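Local structure of phosphate-binding protein (Xanthomonas axonopodis pv. citri, 5UB3) at residues Gln20-Pro23 / Leu24-Tyr27. The protein is a periplasmic binding protein, seen here with chloride bound, that probably senses a small anion and signals to a partner diguanylate cyclase. Residues are numbered along the deposited sequence; the frame is centred on the assembly and turned at random.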
loop_
_atom_site.group_PDB
_atom_site.type_symbol
_atom_site.label_atom_id
_atom_site.label_comp_id
_atom_site.label_asym_id
_atom_site.label_seq_id
_atom_site.Cartn_x
_atom_site.Cartn_y
_atom_site.Cartn_z
ATOM N N GLN A 20 -10.429 11.965 -0.386
ATOM C CA GLN A 20 -9.145 11.925 0.290
ATOM C C GLN A 20 -8.042 12.721 -0.440
ATOM O O GLN A 20 -7.124 13.242 0.172
ATOM C CB GLN A 20 -8.778 10.442 0.494
ATOM C CG GLN A 20 -9.835 9.739 1.348
ATOM C CD GLN A 20 -9.261 8.663 2.250
ATOM O OE1 GLN A 20 -9.075 7.515 1.815
ATOM N NE2 GLN A 20 -8.906 9.043 3.512
ATOM N N LEU A 21 -8.195 12.878 -1.752
ATOM C CA LEU A 21 -7.227 13.519 -2.573
ATOM C C LEU A 21 -7.533 14.980 -2.920
ATOM O O LEU A 21 -6.612 15.797 -3.011
ATOM C CB LEU A 21 -7.117 12.714 -3.867
ATOM C CG LEU A 21 -6.687 11.251 -3.661
ATOM C CD1 LEU A 21 -6.819 10.582 -5.017
ATOM C CD2 LEU A 21 -5.257 11.162 -3.174
ATOM N N LYS A 22 -8.806 15.317 -3.116
ATOM C CA LYS A 22 -9.147 16.640 -3.656
ATOM C C LYS A 22 -8.743 17.767 -2.737
ATOM O O LYS A 22 -8.164 18.755 -3.199
ATOM C CB LYS A 22 -10.634 16.761 -4.005
ATOM C CG LYS A 22 -11.023 18.148 -4.537
ATOM C CD LYS A 22 -10.274 18.448 -5.833
ATOM C CE LYS A 22 -10.954 19.456 -6.767
ATOM N NZ LYS A 22 -10.218 19.511 -8.068
ATOM N N PRO A 23 -9.032 17.644 -1.428
ATOM C CA PRO A 23 -8.604 18.745 -0.542
ATOM C C PRO A 23 -7.113 19.111 -0.621
ATOM O O PRO A 23 -6.777 20.297 -0.723
ATOM C CB PRO A 23 -8.967 18.243 0.845
ATOM C CG PRO A 23 -10.093 17.288 0.618
ATOM C CD PRO A 23 -9.729 16.581 -0.655
ATOM N N LEU A 24 -6.210 18.117 -0.617
ATOM C CA LEU A 24 -4.780 18.461 -0.677
ATOM C C LEU A 24 -4.394 18.980 -2.063
ATOM O O LEU A 24 -3.549 19.897 -2.165
ATOM C CB LEU A 24 -3.906 17.277 -0.262
ATOM C CG LEU A 24 -2.408 17.542 -0.260
ATOM C CD1 LEU A 24 -2.097 18.636 0.765
ATOM C CD2 LEU A 24 -1.593 16.270 0.004
ATOM N N LEU A 25 -5.009 18.428 -3.111
ATOM C CA LEU A 25 -4.793 18.916 -4.478
ATOM C C LEU A 25 -5.200 20.369 -4.556
ATOM O O LEU A 25 -4.468 21.159 -5.096
ATOM C CB LEU A 25 -5.569 18.110 -5.490
ATOM C CG LEU A 25 -5.369 18.455 -6.947
ATOM C CD1 LEU A 25 -3.974 18.069 -7.451
ATOM C CD2 LEU A 25 -6.481 17.838 -7.781
ATOM N N ASP A 26 -6.340 20.721 -3.965
ATOM C CA ASP A 26 -6.798 22.139 -3.891
ATOM C C ASP A 26 -5.880 23.038 -3.098
ATOM O O ASP A 26 -5.729 24.181 -3.448
ATOM C CB ASP A 26 -8.210 22.254 -3.375
ATOM C CG ASP A 26 -9.225 21.686 -4.361
ATOM O OD1 ASP A 26 -8.844 21.336 -5.484
ATOM O OD2 ASP A 26 -10.389 21.575 -4.031
ATOM N N TYR A 27 -5.229 22.501 -2.096
ATOM C CA TYR A 27 -4.167 23.218 -1.386
ATOM C C TYR A 27 -2.890 23.362 -2.254
ATOM O O TYR A 27 -2.277 24.456 -2.331
ATOM C CB TYR A 27 -3.890 22.505 -0.065
ATOM C CG TYR A 27 -2.754 23.106 0.671
ATOM C CD1 TYR A 27 -1.454 22.674 0.418
ATOM C CD2 TYR A 27 -2.956 24.135 1.598
ATOM C CE1 TYR A 27 -0.377 23.238 1.068
ATOM C CE2 TYR A 27 -1.879 24.689 2.271
ATOM C CZ TYR A 27 -0.597 24.234 2.002
ATOM O OH TYR A 27 0.520 24.730 2.613
HETATM O O HOH W 1 -6.840 15.615 0.927
#
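Lys-22 reaches forward one helical turn and lays its chain across the carboxylate of Asp-26. With CG anti to the backbone N (chi1 178°) and a bend at chi2, the aliphatic part crosses the acid at a slant. In this conformer, one of two that the lysine adopts, the ammonium NZ forms a salt bridge of 3.4 Å with Asp-26 OD1, a long, loose pairing on the helix's outer side, where charged ends can meet water. The same two residues are joined through the backbone, Asp-26 N donating to Lys-22 O at 2.8 Å.

Pro-23 has no N-H to give to the turn before, and the helix is kinked here, as is common at a proline. A water bridges the opened turn in place of a direct bond, donating to Gln-20 O at a notably short 2.5 Å and accepting from Leu-24 N (3.0 Å). Direct i to i+4 bonding resumes with Leu-25 N to Leu-21 O; Tyr-27 N bonds Pro-23 O at 3.0 Å, more bent, at 148°.

The inner face is built of branched aliphatics: Leu-21 and Leu-25, one turn apart, both pack on Leu-7 and Ile-42 of the parallel strands beneath, while Leu-24 turns to Leu-245 and Phe-248. Tyr-27 carries its hydroxyl off to Asp-238. An amphipathic, proline-kinked helix thus packs against strands 4-8 and 39-42 in a beta-alpha-beta unit, as in periplasmic binding protein folds.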